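Local atomic coordinates of serpin (Taeniopygia guttata, PDB entry 5HGC), a protein that belongs to the serpin family, binds cortisol, and probably inhibits serine proteases. Residues A[8-13]-A[74-79]; A[87-92]-A[122-127]. All blocks are in the same frame, centred on the assembly; numbering follows the deposited sequence.

Overall arrangement
From the N terminus the chain runs through helix 6-9, turns into helix 12-29, and passes through helices 39-52 and 55-64 before reaching helix 74-89. Contact 1 closes this first, mostly helical loop by bringing 8-13 against the start of helix 74-89. Contact 2 uses the last turn of the same helix: 87-92 leads into strand 100-106 and helix 113-123, after which segment 122-127 returns to meet it. The loops follow one another, neither enclosing nor crossing the other. The centres of the two contacts lie about 16 Å apart, yet the contacts touch, because His-78 ND1 is 2.7 Å from Tyr-123 OH, a probable hydrogen bond. Helix 74-89 thus joins the N-terminal helices to the step from helix 113-123 into strand 126-130.

Contact 1 (A[8-13]-A[74-79]); sequences ALKLVP and EKEIHE. Unlike the reference sequence in segment 8-13: Ala-8 (reference Cys). With BDG (2,6-diamino-2,6-dideoxy-alpha-D-glucopyranose), chain F; HCY ((11alpha,14beta)-11,17,21-trihydroxypregn-4-ene-3,20-dione), chain B.
Leu-11 faces Ile-77 with their CA atoms 7.0 Å apart, where the type I beta turn Leu-9 to Val-12, linking helix 6-9 to helix 12-29, meets the first turns of helix 74-89. Leu-11, branched and apolar, suits this buried place: its CD2 lies 3.9 Å from Ile-77 CA and its CD1 is 3.9 Å from Ile-77 O, so the methyls rest on helix backbone, with Phe-67, Ile-72 and Phe-81 around them. The CB of Ile-77 points away from the turn, and its side chain packs on Phe-67 and Leu-62. Toward solvent, Lys-10 has its CG opposite the carbonyl carbon (chi1 -64°) and an extended chain that carries NZ to 2.7 Å from Glu-76 OE1, a salt bridge on the anti lone pair. The other oxygen, OE2, accepts from Gln-73 N, which helps fix the carboxylate. With an alanine in place of Glu-76, the Lys-10 ammonium is likely to lose its mate and Gln-73 N this acceptor. Beyond the contact, Val-12 CG1 packs 3.4 Å from cortisol C4, while Glu-74, Lys-75 and His-78 border the amino sugar. Apolar packing on the buried side and a salt bridge on the exposed side therefore join two elements that each border a different ligand site.

Contact 2 (A[87-92]-A[122-127]); sequences MLNHPE and LYQLEA
Asn-89 meets the end of Gln-124 amide to amide, the two side chains approaching at a slant with their planes 28° apart. Asn-89 ND2 donates to Gln-124 OE1 at 3.0 Å, with an N-H...O angle of 148°. The acceptor lies almost in the Asn-89 amide plane, whereas the donor stands tilted 23° from the Gln-124 carbonyl plane. The contact is slight, burying 75 Å² in all, and the Gln-124 NE2 end comes no nearer than 4.1 Å to Asn-89 CB. Length is what suits glutamine here: the CA atoms of the pair are 10.1 Å apart, and its chain runs extended beyond CG, carrying its amide over to Asn-89. Asparagine, short and bearing both donor and acceptor, fits the last turn of helix 74-89; its ND2 also donates to Met-99 O, so one amide nitrogen serves two carbonyls. Gln-124 is the first residue beyond helix 113-123 and has positive phi, as the chain swings toward strand 126-130. Its side chain also touches Ile-85 of helix 74-89. Just before it, buried Tyr-123 packs between that helix, at Phe-81 and Ile-85, and helix 39-52, at Ala-47 and Leu-51. Just after it, Leu-125 folds back on Phe-115 and Ala-119, and Glu-126 begins the strand by backbone bonding to Ile-103 of strand 100-106.

Contact 1 (A[8-13]-A[74-79])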
loop_
_atom_site.group_PDB
_atom_site.type_symbol
_atom_site.label_atom_id
_atom_site.label_comp_id
_atom_site.label_asym_id
_atom_site.label_seq_id
_atom_site.Cartn_x
_atom_site.Cartn_y
_atom_site.Cartn_z
ATOM N N ALA A 8 10.696 -13.689 3.978
ATOM C CA ALA A 8 9.510 -12.894 3.653
ATOM C C ALA A 8 8.211 -13.690 3.784
ATOM O O ALA A 8 7.216 -13.204 4.352
ATOM C CB ALA A 8 9.651 -12.246 2.270
ATOM N N LEU A 9 8.227 -14.944 3.331
ATOM C CA LEU A 9 6.976 -15.708 3.343
ATOM C C LEU A 9 6.463 -16.004 4.723
ATOM O O LEU A 9 5.248 -16.216 4.872
ATOM C CB LEU A 9 7.025 -16.976 2.494
ATOM C CG LEU A 9 7.281 -16.750 1.011
ATOM C CD1 LEU A 9 7.807 -18.032 0.394
ATOM C CD2 LEU A 9 6.023 -16.263 0.321
ATOM N N LYS A 10 7.351 -15.979 5.722
ATOM C CA LYS A 10 6.941 -16.301 7.100
ATOM C C LYS A 10 6.021 -15.218 7.583
ATOM O O LYS A 10 5.254 -15.451 8.545
ATOM C CB LYS A 10 8.104 -16.457 8.077
ATOM C CG LYS A 10 9.049 -17.607 7.783
ATOM C CD LYS A 10 9.755 -18.069 9.052
ATOM C CE LYS A 10 11.054 -18.769 8.683
ATOM N NZ LYS A 10 12.014 -18.718 9.820
ATOM N N LEU A 11 6.084 -14.060 6.905
ATOM C CA LEU A 11 5.318 -12.883 7.287
ATOM C C LEU A 11 3.917 -12.744 6.668
ATOM O O LEU A 11 3.127 -11.841 7.048
ATOM C CB LEU A 11 6.143 -11.609 6.992
ATOM C CG LEU A 11 7.571 -11.436 7.554
ATOM C CD1 LEU A 11 8.030 -10.017 7.276
ATOM C CD2 LEU A 11 7.727 -11.777 9.034
ATOM N N VAL A 12 3.593 -13.651 5.753
ATOM C CA VAL A 12 2.494 -13.478 4.793
ATOM C C VAL A 12 1.112 -13.338 5.460
ATOM O O VAL A 12 0.334 -12.432 5.099
ATOM C CB VAL A 12 2.575 -14.543 3.682
ATOM C CG1 VAL A 12 1.295 -14.570 2.912
ATOM C CG2 VAL A 12 3.741 -14.275 2.737
ATOM N N PRO A 13 0.807 -14.177 6.465
ATOM C CA PRO A 13 -0.529 -13.959 7.062
ATOM C C PRO A 13 -0.593 -12.706 7.933
ATOM O O PRO A 13 -1.611 -11.976 7.942
ATOM C CB PRO A 13 -0.782 -15.216 7.906
ATOM C CG PRO A 13 0.388 -16.111 7.687
ATOM C CD PRO A 13 1.493 -15.368 7.013
ATOM N N GLU A 74 11.348 -11.966 17.100
ATOM C CA GLU A 74 11.672 -10.648 16.567
ATOM C C GLU A 74 12.764 -10.700 15.454
ATOM O O GLU A 74 12.657 -9.998 14.440
ATOM C CB GLU A 74 11.997 -9.674 17.693
ATOM C CG GLU A 74 12.018 -8.224 17.240
ATOM C CD GLU A 74 12.902 -7.324 18.095
ATOM O OE1 GLU A 74 13.036 -7.627 19.312
ATOM O OE2 GLU A 74 13.444 -6.313 17.550
ATOM N N LYS A 75 13.769 -11.557 15.616
ATOM C CA LYS A 75 14.802 -11.804 14.589
ATOM C C LYS A 75 14.172 -12.115 13.247
ATOM O O LYS A 75 14.609 -11.595 12.218
ATOM C CB LYS A 75 15.739 -12.982 14.945
ATOM C CG LYS A 75 16.354 -12.923 16.346
ATOM C CD LYS A 75 15.422 -13.450 17.466
ATOM C CE LYS A 75 15.442 -12.583 18.720
ATOM N NZ LYS A 75 14.187 -12.783 19.464
ATOM N N GLU A 76 13.145 -12.963 13.258
ATOM C CA GLU A 76 12.505 -13.412 12.013
ATOM C C GLU A 76 11.687 -12.329 11.304
ATOM O O GLU A 76 11.708 -12.263 10.104
ATOM C CB GLU A 76 11.659 -14.660 12.246
ATOM C CG GLU A 76 12.472 -15.910 12.615
ATOM C CD GLU A 76 11.580 -17.050 13.117
ATOM O OE1 GLU A 76 11.473 -18.068 12.395
ATOM O OE2 GLU A 76 10.957 -16.922 14.214
ATOM N N ILE A 77 10.984 -11.498 12.065
ATOM C CA ILE A 77 10.257 -10.331 11.569
ATOM C C ILE A 77 11.219 -9.447 10.810
ATOM O O ILE A 77 10.996 -9.227 9.610
ATOM C CB ILE A 77 9.621 -9.586 12.731
ATOM C CG1 ILE A 77 8.602 -10.482 13.424
ATOM C CG2 ILE A 77 8.960 -8.319 12.266
ATOM C CD1 ILE A 77 8.017 -9.905 14.691
ATOM N N HIS A 78 12.328 -9.010 11.441
ATOM C CA HIS A 78 13.280 -8.117 10.752
ATOM C C HIS A 78 13.922 -8.814 9.550
ATOM O O HIS A 78 14.137 -8.193 8.488
ATOM C CB HIS A 78 14.331 -7.548 11.704
ATOM C CG HIS A 78 13.761 -6.755 12.839
ATOM N ND1 HIS A 78 12.998 -5.621 12.655
ATOM C CD2 HIS A 78 13.853 -6.920 14.179
ATOM C CE1 HIS A 78 12.607 -5.143 13.826
ATOM N NE2 HIS A 78 13.116 -5.909 14.772
ATOM N N GLU A 79 14.184 -10.109 9.679
ATOM C CA GLU A 79 14.753 -10.881 8.559
ATOM C C GLU A 79 13.763 -10.908 7.419
ATOM O O GLU A 79 14.146 -10.693 6.246
ATOM C CB GLU A 79 15.019 -12.306 8.974
ATOM C CG GLU A 79 16.481 -12.607 9.156
ATOM C CD GLU A 79 16.716 -13.657 10.229
ATOM O OE1 GLU A 79 15.878 -14.592 10.385
ATOM O OE2 GLU A 79 17.754 -13.534 10.921
HETATM C C5 BDG F . 17.255 -8.317 15.870
HETATM O O5 BDG F . 16.745 -7.139 16.571
HETATM C C1 BDG F . 17.705 -6.223 17.213
HETATM O O1 BDG F . 17.046 -5.019 17.701
HETATM C C2 BDG F . 19.014 -5.978 16.368
HETATM N N2 BDG F . 19.506 -4.607 16.460
HETATM C C3 BDG F . 18.943 -6.539 14.903
HETATM O O3 BDG F . 20.167 -6.327 14.129
HETATM C C4 BDG F . 18.468 -8.032 14.941
HETATM O O4 BDG F . 18.177 -8.602 13.662
HETATM C C6 BDG F . 17.637 -9.479 16.818
HETATM N N6 BDG F . 16.708 -9.646 17.927
HETATM C C1 HCY B . -3.432 -16.369 1.258
HETATM C C2 HCY B . -3.607 -16.527 2.766
HETATM C C3 HCY B . -2.721 -15.580 3.541
HETATM C C4 HCY B . -2.066 -14.432 2.868
HETATM C C5 HCY B . -2.510 -14.025 1.673
HETATM C C6 HCY B . -2.187 -12.621 1.210
HETATM C C7 HCY B . -1.668 -12.649 -0.245
HETATM C C8 HCY B . -2.434 -13.554 -1.217
HETATM C C9 HCY B . -2.610 -14.960 -0.603
HETATM C C10 HCY B . -3.334 -14.928 0.762
HETATM C C12 HCY B . -2.463 -16.024 -3.017
HETATM C C11 HCY B . -3.104 -16.056 -1.612
HETATM C C13 HCY B . -2.365 -14.572 -3.577
HETATM C C14 HCY B . -1.684 -13.697 -2.523
HETATM C C15 HCY B . -1.190 -12.488 -3.282
HETATM C C16 HCY B . -0.819 -13.001 -4.667
HETATM C C17 HCY B . -1.392 -14.436 -4.776
HETATM C C18 HCY B . -3.740 -13.983 -4.008
HETATM C C19 HCY B . -4.749 -14.309 0.739
HETATM C C20 HCY B . -1.978 -14.738 -6.143
HETATM C C21 HCY B . -1.886 -16.132 -6.729
HETATM O O1 HCY B . -2.606 -15.734 4.741
HETATM O O2 HCY B . -4.504 -15.791 -1.741
HETATM O O3 HCY B . -0.309 -15.389 -4.672
HETATM O O4 HCY B . -2.535 -13.866 -6.792
HETATM O O5 HCY B . -3.147 -16.304 -7.373
#

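Contact 2 (A[87-92]-A[122-127])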
loop_
_atom_site.group_PDB
_atom_site.type_symbol
_atom_site.label_atom_id
_atom_site.label_comp_id
_atom_site.label_asym_id
_atom_site.label_seq_id
_atom_site.Cartn_x
_atom_site.Cartn_y
_atom_site.Cartn_z
ATOM N N MET A 87 13.366 -7.875 -2.114
ATOM C CA MET A 87 12.693 -8.413 -3.290
ATOM C C MET A 87 11.841 -7.450 -4.040
ATOM O O MET A 87 11.903 -7.454 -5.265
ATOM C CB MET A 87 11.917 -9.644 -2.937
ATOM C CG MET A 87 12.955 -10.708 -2.626
ATOM S SD MET A 87 12.260 -12.327 -2.462
ATOM C CE MET A 87 12.004 -12.595 -4.240
ATOM N N LEU A 88 11.099 -6.610 -3.304
ATOM C CA LEU A 88 10.267 -5.568 -3.884
ATOM C C LEU A 88 11.049 -4.447 -4.548
ATOM O O LEU A 88 10.626 -3.907 -5.594
ATOM C CB LEU A 88 9.311 -4.990 -2.834
ATOM C CG LEU A 88 8.355 -6.011 -2.233
ATOM C CD1 LEU A 88 7.573 -5.323 -1.125
ATOM C CD2 LEU A 88 7.474 -6.624 -3.322
ATOM N N ASN A 89 12.184 -4.092 -3.946
ATOM C CA ASN A 89 12.991 -3.006 -4.482
ATOM C C ASN A 89 14.023 -3.391 -5.460
ATOM O O ASN A 89 14.410 -2.528 -6.205
ATOM C CB ASN A 89 13.561 -2.112 -3.389
ATOM C CG ASN A 89 12.487 -1.227 -2.790
ATOM O OD1 ASN A 89 11.329 -1.243 -3.247
ATOM N ND2 ASN A 89 12.828 -0.496 -1.748
ATOM N N HIS A 90 14.389 -4.679 -5.535
ATOM C CA HIS A 90 15.471 -5.129 -6.434
ATOM C C HIS A 90 15.226 -4.910 -7.933
ATOM O O HIS A 90 14.234 -5.385 -8.464
ATOM C CB HIS A 90 15.900 -6.584 -6.207
ATOM C CG HIS A 90 17.272 -6.865 -6.726
ATOM N ND1 HIS A 90 17.507 -7.625 -7.851
ATOM C CD2 HIS A 90 18.486 -6.419 -6.312
ATOM C CE1 HIS A 90 18.808 -7.661 -8.090
ATOM N NE2 HIS A 90 19.424 -6.938 -7.171
ATOM N N PRO A 91 16.149 -4.196 -8.615
ATOM C CA PRO A 91 16.200 -4.001 -10.075
ATOM C C PRO A 91 16.042 -5.266 -10.954
ATOM O O PRO A 91 15.242 -5.273 -11.870
ATOM C CB PRO A 91 17.587 -3.400 -10.257
ATOM C CG PRO A 91 17.745 -2.544 -9.047
ATOM C CD PRO A 91 17.204 -3.404 -7.948
ATOM N N GLU A 92 16.793 -6.324 -10.682
ATOM C CA GLU A 92 16.645 -7.574 -11.455
ATOM C C GLU A 92 15.331 -8.339 -11.168
ATOM O O GLU A 92 14.994 -9.262 -11.903
ATOM C CB GLU A 92 17.879 -8.498 -11.288
ATOM N N LEU A 122 18.908 -3.302 7.396
ATOM C CA LEU A 122 17.666 -4.061 7.301
ATOM C C LEU A 122 16.594 -3.423 6.426
ATOM O O LEU A 122 15.883 -4.114 5.704
ATOM C CB LEU A 122 17.098 -4.377 8.675
ATOM C CG LEU A 122 17.872 -5.388 9.514
ATOM C CD1 LEU A 122 17.356 -5.347 10.968
ATOM C CD2 LEU A 122 17.718 -6.781 8.915
ATOM N N TYR A 123 16.488 -2.102 6.486
ATOM C CA TYR A 123 15.285 -1.424 6.055
ATOM C C TYR A 123 15.642 -0.344 5.098
ATOM O O TYR A 123 14.788 0.444 4.732
ATOM C CB TYR A 123 14.516 -0.842 7.239
ATOM C CG TYR A 123 13.812 -1.890 8.079
ATOM C CD1 TYR A 123 12.610 -2.478 7.635
ATOM C CD2 TYR A 123 14.335 -2.319 9.295
ATOM C CE1 TYR A 123 11.975 -3.483 8.373
ATOM C CE2 TYR A 123 13.702 -3.293 10.052
ATOM C CZ TYR A 123 12.532 -3.896 9.581
ATOM O OH TYR A 123 11.883 -4.863 10.323
ATOM N N GLN A 124 16.909 -0.267 4.686
ATOM C CA GLN A 124 17.348 0.852 3.812
ATOM C C GLN A 124 16.920 2.264 4.328
ATOM O O GLN A 124 16.621 3.135 3.529
ATOM C CB GLN A 124 16.884 0.672 2.351
ATOM C CG GLN A 124 16.838 -0.751 1.733
ATOM C CD GLN A 124 16.079 -0.798 0.351
ATOM O OE1 GLN A 124 15.140 0.003 0.079
ATOM N NE2 GLN A 124 16.481 -1.746 -0.516
ATOM N N LEU A 125 16.855 2.479 5.639
ATOM C CA LEU A 125 16.500 3.785 6.197
ATOM C C LEU A 125 17.491 4.895 5.833
ATOM O O LEU A 125 18.753 4.751 5.961
ATOM C CB LEU A 125 16.385 3.727 7.722
ATOM C CG LEU A 125 16.285 5.115 8.404
ATOM C CD1 LEU A 125 14.933 5.744 8.121
ATOM C CD2 LEU A 125 16.520 5.066 9.919
ATOM N N GLU A 126 16.905 6.012 5.398
ATOM C CA GLU A 126 17.647 7.291 5.369
ATOM C C GLU A 126 17.126 8.127 6.500
ATOM O O GLU A 126 15.902 8.314 6.581
ATOM C CB GLU A 126 17.451 8.064 4.061
ATOM C CG GLU A 126 17.990 7.271 2.892
ATOM C CD GLU A 126 17.980 7.996 1.560
ATOM O OE1 GLU A 126 17.186 8.935 1.333
ATOM O OE2 GLU A 126 18.807 7.623 0.712
ATOM N N ALA A 127 18.031 8.629 7.352
ATOM C CA ALA A 127 17.654 9.478 8.498
ATOM C C ALA A 127 18.274 10.863 8.350
ATOM O O ALA A 127 19.425 10.984 7.904
ATOM C CB ALA A 127 18.153 8.831 9.774
#